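Local coordinates for large adhesion protein (Lap) involved in biofilm formation (Marinobacter hydrocarbonoclasticus, PDB 6XI3) that forms part of the extending region of a calcium-binding bacterial adhesin, a string of Ig-like beta-sandwich domains that probably helps it reach its target in biofilm formation, at residues V129-I134 / V141-T146; L190-L195 / G215-T220. One frame throughout, in Å; residues are numbered along the deposited sequence.

Contact 1. Residues V129-I134 / V141-T146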
loop_
_atom_site.group_PDB
_atom_site.type_symbol
_atom_site.label_atom_id
_atom_site.label_comp_id
_atom_site.label_asym_id
_atom_site.label_seq_id
_atom_site.Cartn_x
_atom_site.Cartn_y
_atom_site.Cartn_z
ATOM N N VAL A 129 -4.953 23.783 -6.192
ATOM C CA VAL A 129 -5.708 22.564 -6.575
ATOM C C VAL A 129 -6.251 21.913 -5.302
ATOM O O VAL A 129 -5.587 21.981 -4.265
ATOM C CB VAL A 129 -4.855 21.579 -7.367
ATOM C CG1 VAL A 129 -3.762 20.957 -6.512
ATOM C CG2 VAL A 129 -5.760 20.522 -7.980
ATOM N N SER A 130 -7.433 21.327 -5.382
ATOM C CA SER A 130 -8.044 20.687 -4.200
ATOM C C SER A 130 -8.844 19.464 -4.641
ATOM O O SER A 130 -9.518 19.510 -5.699
ATOM C CB SER A 130 -8.833 21.690 -3.394
ATOM O OG SER A 130 -10.199 21.640 -3.716
ATOM N N VAL A 131 -8.702 18.383 -3.880
ATOM C CA VAL A 131 -9.473 17.145 -4.124
ATOM C C VAL A 131 -10.866 17.344 -3.550
ATOM O O VAL A 131 -10.996 17.604 -2.368
ATOM C CB VAL A 131 -8.786 15.917 -3.527
ATOM C CG1 VAL A 131 -9.678 14.691 -3.672
ATOM C CG2 VAL A 131 -7.456 15.697 -4.197
ATOM N N GLY A 132 -11.884 17.241 -4.385
ATOM C CA GLY A 132 -13.275 17.305 -3.911
ATOM C C GLY A 132 -13.649 15.985 -3.277
ATOM O O GLY A 132 -14.183 15.974 -2.148
ATOM N N THR A 133 -13.473 14.904 -4.023
ATOM C CA THR A 133 -13.688 13.542 -3.487
ATOM C C THR A 133 -12.762 12.576 -4.202
ATOM O O THR A 133 -12.528 12.740 -5.414
ATOM C CB THR A 133 -15.104 12.970 -3.659
ATOM O OG1 THR A 133 -15.404 12.845 -5.041
ATOM C CG2 THR A 133 -16.180 13.816 -3.048
ATOM N N ILE A 134 -12.315 11.584 -3.455
ATOM C CA ILE A 134 -11.815 10.313 -4.015
ATOM C C ILE A 134 -12.939 9.315 -3.797
ATOM O O ILE A 134 -13.206 8.959 -2.644
ATOM C CB ILE A 134 -10.490 9.897 -3.357
ATOM C CG1 ILE A 134 -9.394 10.926 -3.628
ATOM C CG2 ILE A 134 -10.064 8.499 -3.792
ATOM C CD1 ILE A 134 -8.239 10.855 -2.626
ATOM N N VAL A 141 -11.841 10.451 -9.231
ATOM C CA VAL A 141 -11.535 11.628 -8.396
ATOM C C VAL A 141 -12.182 12.846 -9.060
ATOM O O VAL A 141 -12.187 12.918 -10.319
ATOM C CB VAL A 141 -10.021 11.781 -8.175
ATOM C CG1 VAL A 141 -9.260 11.820 -9.480
ATOM C CG2 VAL A 141 -9.719 13.024 -7.359
ATOM N N ASN A 142 -12.812 13.679 -8.235
ATOM C CA ASN A 142 -13.249 15.051 -8.599
ATOM C C ASN A 142 -12.214 16.027 -8.045
ATOM O O ASN A 142 -11.877 15.912 -6.834
ATOM C CB ASN A 142 -14.653 15.353 -8.063
ATOM C CG ASN A 142 -15.712 14.420 -8.608
ATOM O OD1 ASN A 142 -15.460 13.647 -9.543
ATOM N ND2 ASN A 142 -16.905 14.479 -8.031
ATOM N N LEU A 143 -11.718 16.915 -8.902
ATOM C CA LEU A 143 -10.664 17.920 -8.610
ATOM C C LEU A 143 -11.253 19.270 -8.977
ATOM O O LEU A 143 -11.997 19.343 -9.966
ATOM C CB LEU A 143 -9.434 17.724 -9.509
ATOM C CG LEU A 143 -8.688 16.403 -9.403
ATOM C CD1 LEU A 143 -7.614 16.304 -10.462
ATOM C CD2 LEU A 143 -8.073 16.220 -8.024
ATOM N N SER A 144 -10.810 20.322 -8.323
ATOM C CA SER A 144 -11.147 21.689 -8.756
ATOM C C SER A 144 -9.985 22.568 -8.328
ATOM O O SER A 144 -9.140 22.076 -7.587
ATOM C CB SER A 144 -12.469 22.141 -8.205
ATOM O OG SER A 144 -12.345 22.479 -6.839
ATOM N N GLY A 145 -9.935 23.794 -8.831
ATOM C CA GLY A 145 -8.910 24.742 -8.404
ATOM C C GLY A 145 -9.191 26.132 -8.911
ATOM O O GLY A 145 -10.220 26.355 -9.563
ATOM N N THR A 146 -8.251 27.011 -8.622
ATOM C CA THR A 146 -8.326 28.461 -8.877
ATOM C C THR A 146 -6.997 28.807 -9.507
ATOM O O THR A 146 -6.026 28.080 -9.249
ATOM C CB THR A 146 -8.547 29.292 -7.598
ATOM O OG1 THR A 146 -7.402 29.108 -6.760
ATOM C CG2 THR A 146 -9.800 28.913 -6.851
HETATM O O HOH W 1 -12.836 20.690 -5.211
HETATM O O HOH W 2 -15.236 11.200 -8.092
#
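The carbonyl oxygen of Asn142 is gripped by two successive amides of the facing strand: Gly132 N at 2.8 Å from Asn142 O, tilted 32° from the carbonyl plane, and Thr133 N more weakly at 3.4 Å. Two residues set against one make a classic beta bulge. Past the bulge, Asn142 N returns a bond to Thr133 O (3.0 Å), and toward the other end Ser130 and Ser144 form a regular hydrogen-bonded pair. The two strands, 126-135 and 140-148, are consecutive and form a beta hairpin in one sheet of an Ig-like sandwich. On its inward face, Val131, Val141 and Leu143 bring branched apolar groups together, as suits a side turned to strand 193-202, where Val131 and Leu143 also touch Val197. Val131 CG1, held anti to the backbone N (chi1 174°), reaches Val141 CG2 at 4.0 Å, the two side chains crossing at about a right angle; Val131 CG2 meets Leu143 CD2 at 3.9 Å. The other face is polar: Thr133 and Asn142 lie side by side, while Asn142 OD1 accepts a bond from Gly184 N on the next strand. Farther along the same face, a water bridges the hydroxyls of Ser130 and Ser144, which stand 3.9 Å apart, OG to OG.

Contact 2. Residues L190-L195 / G215-T220; sequences LVDGDL and GTFDAT. With CA (calcium ion), chain D; EDO (1,2-ethanediol), chain L.
Asp192 and Phe217 meet where a beta hairpin of an Ig-like domain runs into a calcium site. Asp192 CG lies beside its backbone N, opposite the carbonyl carbon (chi1 -71°), which extends the carboxylate toward loop 218-220. Its OD2 binds calcium at 2.4 Å and, through the syn lone pair, accepts Thr220 N at 2.8 Å; its OD1 takes Ala219 N at 2.9 Å, from 40° out of the carboxylate plane. These two amides fix the group's rotation and probably stabilise its negative charge. Asp218 OD1, Thr220 O and a water also bind the metal, and Asp246 and Asn302 complete the site. Aspartate fits as a short anionic ligand. Phe217 CG stands anti to the backbone N (chi1 -168°), carrying the ring alongside residues 190-192: Asp192 OD1 sits over one face, while the carbonyl oxygens of Leu190 and Val191 lie at the edge, near the slightly positive ring hydrogens. Leu195 CG packs on Phe217 CB at 3.7 Å. Gly193 pairs with Phe217 through both backbone bonds; its conformation, in which a beta carbon would collide with the carbonyl oxygen of Asp192, suits glycine. A water donates to Asp192 OD1 at 2.7 Å and lies 2.5 Å from Thr220 OG1.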
loop_
_atom_site.group_PDB
_atom_site.type_symbol
_atom_site.label_atom_id
_atom_site.label_comp_id
_atom_site.label_asym_id
_atom_site.label_seq_id
_atom_site.Cartn_x
_atom_site.Cartn_y
_atom_site.Cartn_z
ATOM N N LEU A 190 -4.520 3.162 -10.547
ATOM C CA LEU A 190 -3.670 3.435 -9.361
ATOM C C LEU A 190 -3.925 2.367 -8.296
ATOM O O LEU A 190 -4.950 1.720 -8.320
ATOM C CB LEU A 190 -3.913 4.851 -8.840
ATOM C CG LEU A 190 -3.695 5.980 -9.863
ATOM C CD1 LEU A 190 -3.985 7.328 -9.228
ATOM C CD2 LEU A 190 -2.289 5.988 -10.445
ATOM N N VAL A 191 -2.980 2.206 -7.391
ATOM C CA VAL A 191 -3.112 1.303 -6.213
ATOM C C VAL A 191 -3.441 2.135 -4.971
ATOM O O VAL A 191 -3.229 3.362 -5.004
ATOM C CB VAL A 191 -1.846 0.439 -6.052
ATOM C CG1 VAL A 191 -1.577 -0.328 -7.360
ATOM C CG2 VAL A 191 -0.623 1.247 -5.619
ATOM N N ASP A 192 -3.961 1.453 -3.946
ATOM C CA ASP A 192 -4.420 2.044 -2.675
ATOM C C ASP A 192 -3.234 2.678 -1.935
ATOM O O ASP A 192 -2.068 2.305 -2.165
ATOM C CB ASP A 192 -5.194 1.013 -1.854
ATOM C CG ASP A 192 -6.542 0.683 -2.452
ATOM O OD1 ASP A 192 -6.958 1.393 -3.409
ATOM O OD2 ASP A 192 -7.175 -0.292 -1.985
ATOM N N GLY A 193 -3.562 3.592 -1.043
ATOM C CA GLY A 193 -2.637 4.324 -0.175
ATOM C C GLY A 193 -2.719 5.801 -0.481
ATOM O O GLY A 193 -3.728 6.228 -1.038
ATOM N N ASP A 194 -1.688 6.553 -0.126
ATOM C CA ASP A 194 -1.684 8.019 -0.298
ATOM C C ASP A 194 -1.681 8.319 -1.804
ATOM O O ASP A 194 -0.985 7.645 -2.539
ATOM C CB ASP A 194 -0.519 8.661 0.453
ATOM C CG ASP A 194 -0.677 10.180 0.542
ATOM O OD1 ASP A 194 -1.752 10.638 0.966
ATOM O OD2 ASP A 194 0.261 10.900 0.168
ATOM N N LEU A 195 -2.481 9.274 -2.249
ATOM C CA LEU A 195 -2.511 9.736 -3.657
ATOM C C LEU A 195 -2.008 11.165 -3.613
ATOM O O LEU A 195 -2.513 11.945 -2.755
ATOM C CB LEU A 195 -3.945 9.799 -4.188
ATOM C CG LEU A 195 -4.574 8.552 -4.767
ATOM C CD1 LEU A 195 -5.837 8.961 -5.528
ATOM C CD2 LEU A 195 -3.603 7.802 -5.669
ATOM N N GLY A 215 -4.594 12.698 -0.700
ATOM C CA GLY A 215 -5.745 12.020 -0.097
ATOM C C GLY A 215 -5.500 10.541 -0.085
ATOM O O GLY A 215 -4.548 10.079 -0.747
ATOM N N THR A 216 -6.408 9.811 0.525
ATOM C CA THR A 216 -6.293 8.346 0.636
ATOM C C THR A 216 -7.182 7.669 -0.402
ATOM O O THR A 216 -8.368 8.006 -0.511
ATOM C CB THR A 216 -6.712 7.870 2.021
ATOM O OG1 THR A 216 -5.951 8.704 2.895
ATOM C CG2 THR A 216 -6.455 6.393 2.236
ATOM N N PHE A 217 -6.629 6.647 -1.032
ATOM C CA PHE A 217 -7.329 5.759 -1.983
ATOM C C PHE A 217 -7.413 4.390 -1.313
ATOM O O PHE A 217 -6.380 3.827 -0.868
ATOM C CB PHE A 217 -6.573 5.763 -3.303
ATOM C CG PHE A 217 -7.284 5.131 -4.469
ATOM C CD1 PHE A 217 -8.655 5.259 -4.627
ATOM C CD2 PHE A 217 -6.569 4.395 -5.405
ATOM C CE1 PHE A 217 -9.289 4.661 -5.705
ATOM C CE2 PHE A 217 -7.204 3.822 -6.502
ATOM C CZ PHE A 217 -8.568 3.966 -6.650
ATOM N N ASP A 218 -8.627 3.876 -1.216
ATOM C CA ASP A 218 -8.898 2.552 -0.626
ATOM C C ASP A 218 -10.035 1.951 -1.432
ATOM O O ASP A 218 -11.145 1.844 -0.889
ATOM C CB ASP A 218 -9.171 2.640 0.875
ATOM C CG ASP A 218 -9.195 1.255 1.535
ATOM O OD1 ASP A 218 -9.075 0.245 0.810
ATOM O OD2 ASP A 218 -9.345 1.197 2.759
ATOM N N ALA A 219 -9.749 1.549 -2.668
ATOM C CA ALA A 219 -10.722 0.913 -3.590
ATOM C C ALA A 219 -10.687 -0.625 -3.460
ATOM O O ALA A 219 -11.683 -1.289 -3.842
ATOM C CB ALA A 219 -10.464 1.377 -4.992
ATOM N N THR A 220 -9.604 -1.195 -2.936
ATOM C CA THR A 220 -9.407 -2.676 -2.887
ATOM C C THR A 220 -9.292 -3.096 -1.419
ATOM O O THR A 220 -8.466 -2.522 -0.667
ATOM C CB THR A 220 -8.243 -3.109 -3.787
ATOM O OG1 THR A 220 -8.385 -2.486 -5.070
ATOM C CG2 THR A 220 -8.166 -4.608 -4.006
HETATM CA CA CA D . -7.138 -1.058 0.272
HETATM C C1 EDO L . -5.614 -1.927 -9.446
HETATM O O1 EDO L . -4.567 -0.983 -9.643
HETATM C C2 EDO L . -7.008 -1.423 -9.635
HETATM O O2 EDO L . -7.677 -1.820 -10.803
HETATM O O HOH W 3 -7.186 -0.317 -5.478
HETATM O O HOH W 4 -7.401 -2.272 2.290
#

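How the contacts relate
Along the chain contact 1 comes wholly before contact 2; their centres are about 15 Å apart. Each joins the two strands of a beta hairpin: contact 1 strands 126-135 and 140-148 of a three-stranded sheet, contact 2 the ends of strands 193-202 and 208-217 in a four-stranded one. Among the places where the two sheets meet is Ile134, whose CD1 packs against Gly215 and Leu195, and whose CG2 lies 3.6 Å from Phe217 CD1. Contact 1 lies within the body of the sandwich, contact 2 at its end, where the chain leaves strand 208-217 for strand 223-232. Ligands from both sides of this junction hold the calcium, which probably stiffens the link between successive domains.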